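Local structure of prephenate dehydratase (Arthrobacter aurescens, 3MWB) at residues Gly198-Thr203 and Ser279-Asp284; Gly227-Arg232 and Asp250-Ala255. The protein probably catalyses the conversion of prephenate to phenylpyruvate, carbon dioxide and water in L-phenylalanine biosynthesis, and binds L-phenylalanine through its ACT domain. One frame throughout, in Å; residues are numbered along the deposited sequence.

How the interactions relate
Interactions 1 and 2 lie in one antiparallel four-stranded sheet, their centres about 9 Å apart. The order across the sheet is 230-237, 245-252, 200-207, 275-281. Interaction 2 joins the first two strands, which form a hairpin. Interaction 1 joins the last two. The inner strands 200-207 and 245-252 are neighbours, so the two contacts touch directly: Thr202 O is 2.7 Å from Ala251 N, a probable hydrogen bond. Both segments of interaction 2 fall in the chain between Thr203 and Ser279. Phenylalanine is bound at the 230-237 edge of the ACT sheet; at the 275-281 edge, Tyr280 and Arg282 touch strand 81-89.

Interaction 1 of 2, residues Gly198-Thr203 and Ser279-Asp284; sequences GADKTT and SYARAD
Lys201 and Tyr280 form the hydrogen-bonded pair between antiparallel strands 200-203 and 279-281. Lys201 N donates to Tyr280 O at 2.7 Å, and Tyr280 N returns a bond to Lys201 O. Past the strand end, Arg282 N donates to Ala199 O, with an N-H...O angle of 171°. A water also donates to Ala199 O and bridges it to Arg282 O.

The hydroxyls pair too. Ser279 OG donates to Thr202 OG1 at 2.6 Å. Thr202 OG1 also bonds Gly253 O, and Ser279 OG bonds Ala255 N. On the face with Lys201, Tyr280 OH donates to Thr203 OG1 at 2.6 Å, in the ring plane at its edge. Thr203 OG1 has a second partner in Asp250 OD1.

With Tyr280 chi1 at 52°, CG sits on the side of both backbone N and C. The ring is brought against the Lys201 side chain, whose CB lies over one face, 4.0 Å from the ring centroid, as a CH-pi contact. Lys201 NZ goes on to a salt bridge with Glu85.

Arg282 NE donates to Asp284 OD1 at 2.9 Å, and NH2 pairs with OD2. Arg282 NH1 forms a salt bridge with Asp252 OD1. Asp200 OD2 accepts from Thr197 N.

The contact joins the first and last strands of an ACT domain, neighbours in its βαββαβ fold.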
ATOM      1  N   GLY A 198      13.556 -17.497  19.071  1.00 24.83           N
ATOM      2  CA  GLY A 198      13.929 -17.129  17.688  1.00 25.58           C
ATOM      3  C   GLY A 198      13.183 -17.949  16.644  1.00 25.58           C
ATOM      4  O   GLY A 198      13.330 -17.738  15.424  1.00 24.25           O
ATOM      5  N   ALA A 199      12.411 -18.925  17.132  1.00 25.40           N
ATOM      6  CA  ALA A 199      11.572 -19.745  16.274  1.00 25.23           C
ATOM      7  C   ALA A 199      10.161 -19.785  16.887  1.00 24.49           C
ATOM      8  O   ALA A 199       9.658 -20.836  17.270  1.00 24.97           O
ATOM      9  CB  ALA A 199      12.168 -21.153  16.102  1.00 25.19           C
ATOM     10  N   ASP A 200       9.540 -18.613  16.975  1.00 24.00           N
ATOM     11  CA  ASP A 200       8.286 -18.471  17.702  1.00 23.05           C
ATOM     12  C   ASP A 200       7.170 -18.069  16.762  1.00 21.77           C
ATOM     13  O   ASP A 200       7.407 -17.623  15.634  1.00 20.40           O
ATOM     14  CB  ASP A 200       8.418 -17.412  18.807  1.00 23.35           C
ATOM     15  CG  ASP A 200       9.383 -17.823  19.919  1.00 25.18           C
ATOM     16  OD1 ASP A 200       9.270 -18.940  20.438  1.00 24.75           O
ATOM     17  OD2 ASP A 200      10.257 -17.009  20.277  1.00 27.03           O
ATOM     18  N   LYS A 201       5.947 -18.216  17.267  1.00 21.69           N
ATOM     19  CA  LYS A 201       4.746 -17.801  16.591  1.00 21.93           C
ATOM     20  C   LYS A 201       4.002 -16.834  17.515  1.00 21.73           C
ATOM     21  O   LYS A 201       4.016 -16.993  18.740  1.00 21.23           O
ATOM     22  CB  LYS A 201       3.900 -19.048  16.326  1.00 22.99           C
ATOM     23  CG  LYS A 201       2.897 -18.930  15.213  1.00 23.70           C
ATOM     24  CD  LYS A 201       2.266 -20.310  14.868  1.00 22.41           C
ATOM     25  CE  LYS A 201       2.988 -21.081  13.762  1.00 22.39           C
ATOM     26  NZ  LYS A 201       2.274 -22.373  13.513  1.00 22.89           N
ATOM     27  N   THR A 202       3.358 -15.828  16.933  1.00 21.20           N
ATOM     28  CA  THR A 202       2.494 -14.940  17.692  1.00 21.15           C
ATOM     29  C   THR A 202       1.125 -14.926  17.043  1.00 20.74           C
ATOM     30  O   THR A 202       1.009 -14.754  15.825  1.00 20.92           O
ATOM     31  CB  THR A 202       3.097 -13.509  17.846  1.00 21.62           C
ATOM     32  OG1 THR A 202       4.305 -13.567  18.623  1.00 21.69           O
ATOM     33  CG2 THR A 202       2.114 -12.528  18.556  1.00 21.58           C
ATOM     34  N   THR A 203       0.089 -15.099  17.862  1.00 20.64           N
ATOM     35  CA  THR A 203      -1.296 -15.129  17.392  1.00 20.20           C
ATOM     36  C   THR A 203      -2.084 -13.935  17.942  1.00 20.17           C
ATOM     37  O   THR A 203      -1.971 -13.582  19.131  1.00 21.04           O
ATOM     38  CB  THR A 203      -2.006 -16.480  17.773  1.00 20.83           C
ATOM     39  OG1 THR A 203      -1.260 -17.596  17.262  1.00 20.28           O
ATOM     40  CG2 THR A 203      -3.433 -16.559  17.199  1.00 19.67           C
ATOM     41  N   SER A 279       2.512 -15.616  22.390  1.00 19.69           N
ATOM     42  CA  SER A 279       3.695 -15.964  21.609  1.00 19.15           C
ATOM     43  C   SER A 279       4.123 -17.298  22.175  1.00 19.96           C
ATOM     44  O   SER A 279       4.007 -17.530  23.386  1.00 19.97           O
ATOM     45  CB  SER A 279       4.813 -14.923  21.784  1.00 19.19           C
ATOM     46  OG  SER A 279       4.431 -13.675  21.230  1.00 19.34           O
ATOM     47  N   TYR A 280       4.585 -18.182  21.303  1.00 18.96           N
ATOM     48  CA  TYR A 280       4.870 -19.560  21.698  1.00 19.99           C
ATOM     49  C   TYR A 280       5.755 -20.206  20.641  1.00 19.85           C
ATOM     50  O   TYR A 280       5.759 -19.773  19.466  1.00 19.41           O
ATOM     51  CB  TYR A 280       3.560 -20.380  21.903  1.00 19.20           C
ATOM     52  CG  TYR A 280       2.633 -20.288  20.728  1.00 20.48           C
ATOM     53  CD1 TYR A 280       1.738 -19.211  20.611  1.00 17.96           C
ATOM     54  CD2 TYR A 280       2.677 -21.223  19.691  1.00 20.04           C
ATOM     55  CE1 TYR A 280       0.918 -19.069  19.503  1.00 19.34           C
ATOM     56  CE2 TYR A 280       1.815 -21.077  18.546  1.00 19.92           C
ATOM     57  CZ  TYR A 280       0.947 -19.997  18.486  1.00 20.35           C
ATOM     58  OH  TYR A 280       0.075 -19.815  17.425  1.00 22.25           O
ATOM     59  N   ALA A 281       6.488 -21.235  21.052  1.00 20.33           N
ATOM     60  CA  ALA A 281       7.420 -21.940  20.173  1.00 21.36           C
ATOM     61  C   ALA A 281       6.685 -22.607  19.018  1.00 21.52           C
ATOM     62  O   ALA A 281       5.617 -23.198  19.214  1.00 21.02           O
ATOM     63  CB  ALA A 281       8.221 -22.992  20.977  1.00 21.71           C
ATOM     64  N   ARG A 282       7.255 -22.497  17.815  1.00 22.21           N
ATOM     65  CA  ARG A 282       6.779 -23.249  16.645  1.00 22.87           C
ATOM     66  C   ARG A 282       7.045 -24.736  16.840  1.00 24.40           C
ATOM     67  O   ARG A 282       8.168 -25.127  17.195  1.00 24.75           O
ATOM     68  CB  ARG A 282       7.454 -22.783  15.341  1.00 23.27           C
ATOM     69  CG  ARG A 282       7.190 -21.290  14.980  1.00 23.79           C
ATOM     70  CD  ARG A 282       7.771 -20.858  13.609  1.00 27.40           C
ATOM     71  NE  ARG A 282       7.608 -21.845  12.542  1.00 27.81           N
ATOM     72  CZ  ARG A 282       6.854 -21.700  11.448  1.00 31.23           C
ATOM     73  NH1 ARG A 282       6.162 -20.589  11.228  1.00 29.76           N
ATOM     74  NH2 ARG A 282       6.795 -22.690  10.558  1.00 33.70           N
ATOM     75  N   ALA A 283       6.006 -25.553  16.627  1.00 25.39           N
ATOM     76  CA  ALA A 283       6.132 -27.009  16.633  1.00 27.25           C
ATOM     77  C   ALA A 283       7.262 -27.486  15.713  1.00 27.97           C
ATOM     78  O   ALA A 283       7.971 -28.436  16.034  1.00 29.82           O
ATOM     79  CB  ALA A 283       4.809 -27.651  16.208  1.00 27.75           C
ATOM     80  N   ASP A 284       7.419 -26.827  14.571  1.00 26.67           N
ATOM     81  CA  ASP A 284       8.391 -27.276  13.558  1.00 28.28           C
ATOM     82  C   ASP A 284       9.803 -26.705  13.758  1.00 27.93           C
ATOM     83  O   ASP A 284      10.717 -27.021  12.998  1.00 29.18           O
ATOM     84  CB  ASP A 284       7.880 -26.963  12.141  1.00 28.86           C
ATOM     85  CG  ASP A 284       7.803 -25.457  11.842  1.00 28.69           C
ATOM     86  OD1 ASP A 284       8.351 -24.621  12.605  1.00 25.33           O
ATOM     87  OD2 ASP A 284       7.193 -25.102  10.799  1.00 30.76           O
TER
HETATM   88  O   HOH W   1      10.503 -23.525  17.875  1.00 32.36           O

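Interaction 2 of 2, residues Gly227-Arg232 and Asp250-Ala255; sequences GVNLSR and DADGHA. With PHE (phenylalanine), chain C.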
ATOM      1  N   GLY A 227       8.511  -6.313   8.338  1.00 20.44           N
ATOM      2  CA  GLY A 227       9.191  -7.562   8.001  1.00 21.82           C
ATOM      3  C   GLY A 227       8.661  -8.796   8.712  1.00 22.51           C
ATOM      4  O   GLY A 227       9.395  -9.775   8.860  1.00 24.00           O
ATOM      5  N   VAL A 228       7.402  -8.755   9.161  1.00 21.33           N
ATOM      6  CA  VAL A 228       6.822  -9.872   9.883  1.00 21.53           C
ATOM      7  C   VAL A 228       6.003 -10.755   8.956  1.00 20.71           C
ATOM      8  O   VAL A 228       4.944 -10.338   8.456  1.00 20.54           O
ATOM      9  CB  VAL A 228       5.939  -9.439  11.075  1.00 21.51           C
ATOM     10  CG1 VAL A 228       5.378 -10.675  11.731  1.00 20.85           C
ATOM     11  CG2 VAL A 228       6.748  -8.626  12.097  1.00 22.34           C
ATOM     12  N   ASN A 229       6.511 -11.971   8.755  1.00 20.76           N
ATOM     13  CA  ASN A 229       5.883 -12.996   7.947  1.00 21.39           C
ATOM     14  C   ASN A 229       4.672 -13.611   8.630  1.00 20.85           C
ATOM     15  O   ASN A 229       4.696 -13.903   9.851  1.00 19.28           O
ATOM     16  CB  ASN A 229       6.908 -14.097   7.664  1.00 23.65           C
ATOM     17  CG  ASN A 229       6.562 -14.925   6.474  1.00 24.70           C
ATOM     18  OD1 ASN A 229       6.310 -14.406   5.387  1.00 26.19           O
ATOM     19  ND2 ASN A 229       6.560 -16.228   6.656  1.00 23.68           N
ATOM     20  N   LEU A 230       3.622 -13.850   7.840  1.00 19.41           N
ATOM     21  CA  LEU A 230       2.437 -14.526   8.366  1.00 19.85           C
ATOM     22  C   LEU A 230       2.343 -15.990   7.937  1.00 20.57           C
ATOM     23  O   LEU A 230       2.772 -16.357   6.829  1.00 22.39           O
ATOM     24  CB  LEU A 230       1.157 -13.781   7.986  1.00 18.99           C
ATOM     25  CG  LEU A 230       1.109 -12.287   8.305  1.00 19.23           C
ATOM     26  CD1 LEU A 230      -0.211 -11.707   7.754  1.00 19.87           C
ATOM     27  CD2 LEU A 230       1.262 -12.000   9.822  1.00 18.29           C
ATOM     28  N   SER A 231       1.766 -16.821   8.801  1.00 20.42           N
ATOM     29  CA  SER A 231       1.572 -18.234   8.470  1.00 21.13           C
ATOM     30  C   SER A 231       0.094 -18.637   8.455  1.00 21.21           C
ATOM     31  O   SER A 231      -0.246 -19.749   8.029  1.00 21.72           O
ATOM     32  CB  SER A 231       2.354 -19.113   9.441  1.00 22.32           C
ATOM     33  OG  SER A 231       1.898 -18.869  10.759  1.00 22.25           O
ATOM     34  N   ARG A 232      -0.784 -17.750   8.949  1.00 20.33           N
ATOM     35  CA  ARG A 232      -2.214 -18.019   8.941  1.00 19.56           C
ATOM     36  C   ARG A 232      -3.015 -16.740   8.986  1.00 19.57           C
ATOM     37  O   ARG A 232      -2.717 -15.835   9.764  1.00 18.50           O
ATOM     38  CB  ARG A 232      -2.633 -18.928  10.106  1.00 21.03           C
ATOM     39  CG  ARG A 232      -4.108 -19.413  10.028  1.00 20.39           C
ATOM     40  CD  ARG A 232      -4.466 -20.313  11.223  1.00 20.73           C
ATOM     41  NE  ARG A 232      -4.285 -19.548  12.454  1.00 20.76           N
ATOM     42  CZ  ARG A 232      -5.229 -18.814  13.032  1.00 21.93           C
ATOM     43  NH1 ARG A 232      -6.457 -18.778  12.520  1.00 23.93           N
ATOM     44  NH2 ARG A 232      -4.947 -18.110  14.121  1.00 20.93           N
ATOM     45  N   ASP A 250      -1.851 -15.731  12.543  1.00 19.42           N
ATOM     46  CA  ASP A 250      -0.576 -16.189  13.141  1.00 19.45           C
ATOM     47  C   ASP A 250       0.564 -15.491  12.427  1.00 19.55           C
ATOM     48  O   ASP A 250       0.626 -15.513  11.180  1.00 19.84           O
ATOM     49  CB  ASP A 250      -0.372 -17.716  13.016  1.00 19.21           C
ATOM     50  CG  ASP A 250      -1.477 -18.541  13.700  1.00 20.58           C
ATOM     51  OD1 ASP A 250      -2.147 -18.042  14.645  1.00 20.64           O
ATOM     52  OD2 ASP A 250      -1.664 -19.715  13.300  1.00 18.11           O
ATOM     53  N   ALA A 251       1.448 -14.854  13.204  1.00 19.57           N
ATOM     54  CA  ALA A 251       2.670 -14.222  12.679  1.00 19.25           C
ATOM     55  C   ALA A 251       3.904 -14.961  13.156  1.00 20.31           C
ATOM     56  O   ALA A 251       3.884 -15.575  14.247  1.00 20.65           O
ATOM     57  CB  ALA A 251       2.733 -12.758  13.113  1.00 19.82           C
ATOM     58  N   ASP A 252       4.964 -14.936  12.346  1.00 20.12           N
ATOM     59  CA  ASP A 252       6.302 -15.408  12.764  1.00 21.02           C
ATOM     60  C   ASP A 252       6.904 -14.400  13.718  1.00 20.89           C
ATOM     61  O   ASP A 252       7.018 -13.209  13.384  1.00 21.07           O
ATOM     62  CB  ASP A 252       7.254 -15.487  11.579  1.00 22.01           C
ATOM     63  CG  ASP A 252       6.917 -16.604  10.612  1.00 25.03           C
ATOM     64  OD1 ASP A 252       6.014 -17.426  10.919  1.00 28.50           O
ATOM     65  OD2 ASP A 252       7.587 -16.674   9.546  1.00 27.61           O
ATOM     66  N   GLY A 253       7.301 -14.849  14.901  1.00 20.09           N
ATOM     67  CA  GLY A 253       7.918 -13.947  15.831  1.00 19.64           C
ATOM     68  C   GLY A 253       7.396 -14.030  17.238  1.00 20.14           C
ATOM     69  O   GLY A 253       6.391 -14.700  17.536  1.00 19.39           O
ATOM     70  N   HIS A 254       8.082 -13.318  18.113  1.00 19.90           N
ATOM     71  CA  HIS A 254       7.723 -13.291  19.524  1.00 20.56           C
ATOM     72  C   HIS A 254       7.382 -11.846  19.888  1.00 20.27           C
ATOM     73  O   HIS A 254       8.024 -10.920  19.395  1.00 19.63           O
ATOM     74  CB  HIS A 254       8.914 -13.750  20.322  1.00 20.17           C
ATOM     75  CG  HIS A 254       8.650 -13.891  21.783  1.00 21.50           C
ATOM     76  ND1 HIS A 254       8.360 -15.102  22.367  1.00 23.33           N
ATOM     77  CD2 HIS A 254       8.682 -12.987  22.787  1.00 22.12           C
ATOM     78  CE1 HIS A 254       8.222 -14.938  23.673  1.00 21.77           C
ATOM     79  NE2 HIS A 254       8.410 -13.661  23.952  1.00 23.73           N
ATOM     80  N   ALA A 255       6.382 -11.659  20.756  1.00 21.24           N
ATOM     81  CA  ALA A 255       5.914 -10.318  21.139  1.00 21.79           C
ATOM     82  C   ALA A 255       7.042  -9.356  21.564  1.00 22.66           C
ATOM     83  O   ALA A 255       6.932  -8.149  21.341  1.00 22.85           O
ATOM     84  CB  ALA A 255       4.860 -10.411  22.231  1.00 23.54           C
TER
HETATM   85  N   PHE C 311       3.821 -15.288   4.634  1.00 21.42           N
HETATM   86  CA  PHE C 311       3.218 -14.421   3.551  1.00 20.49           C
HETATM   87  C   PHE C 311       2.875 -13.044   4.096  1.00 20.27           C
HETATM   88  O   PHE C 311       2.228 -12.222   3.392  1.00 20.21           O
HETATM   89  CB  PHE C 311       1.969 -15.079   2.895  1.00 20.73           C
HETATM   90  CG  PHE C 311       0.921 -15.576   3.883  1.00 21.54           C
HETATM   91  CD1 PHE C 311       0.065 -14.675   4.548  1.00 18.65           C
HETATM   92  CD2 PHE C 311       0.783 -16.958   4.132  1.00 21.37           C
HETATM   93  CE1 PHE C 311      -0.892 -15.125   5.458  1.00 20.14           C
HETATM   94  CE2 PHE C 311      -0.183 -17.431   5.038  1.00 22.12           C
HETATM   95  CZ  PHE C 311      -1.029 -16.501   5.705  1.00 21.58           C
HETATM   96  OXT PHE C 311       3.195 -12.760   5.274  1.00 19.60           O
HETATM   97  O   HOH W   2       0.285 -20.907  11.907  1.00 20.88           O
HETATM   98  O   HOH W   3       3.975 -18.066  12.262  1.00 33.28           O
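Residues 229-232 run antiparallel to Asp250-Asp252, with a classic beta bulge where Ser231 and Arg232 both face Asp250. Ser231 N donates to Asp250 O at 2.9 Å, while the bond from Arg232 N to the same oxygen is weak. Asp250 N donates to Arg232 O, and Asp252 N to Asn229 O.

Arg232 holds the Asp250 carboxylate through NE and NH2, one nitrogen to each oxygen. NE bonds OD2 at 2.8 Å and NH2 bonds OD1 at 2.8 Å. Both acceptors lie near the guanidinium plane, but the nitrogens come from above the carboxylate plane, and the two planes are 62° apart. The Arg232 chain is extended to CD and bends at chi3 (60°), which turns NE toward the acid. An alanine here is likely to leave the buried Asp250 carboxylate without its two-nitrogen partner. Waters join Ser231 OG to Asp250 OD2 and to Asp252 OD1.

The Asn229 and Asp252 side chains run alongside each other in the same direction. Asn229 ND2 donates to Asp252 OD2 at 3.1 Å, from above the carboxylate plane, and also bonds Asp211 OD2 of a second subunit. Chi1 of -159° swings the amide toward Asp252 and the ligand; OD1 accepts from the amino nitrogen of bound phenylalanine at 2.7 Å. Leu230 O accepts from the same nitrogen, and Leu230 N donates to ligand OXT. Asp211 and Leu216 of that second subunit also bond the ligand, so it lies between subunits.

Ala251 CB touches both Val228 CG1 (3.6 Å) and Leu230 CD2. Gly227 ends helix 215-224 in a Schellman motif. That helix packs on this apolar face through Phe223 and Leu220. Within the sheet, strand 200-207 runs next to strand 245-252, along the edge away from 230-237, and Lys201 touches Asp250.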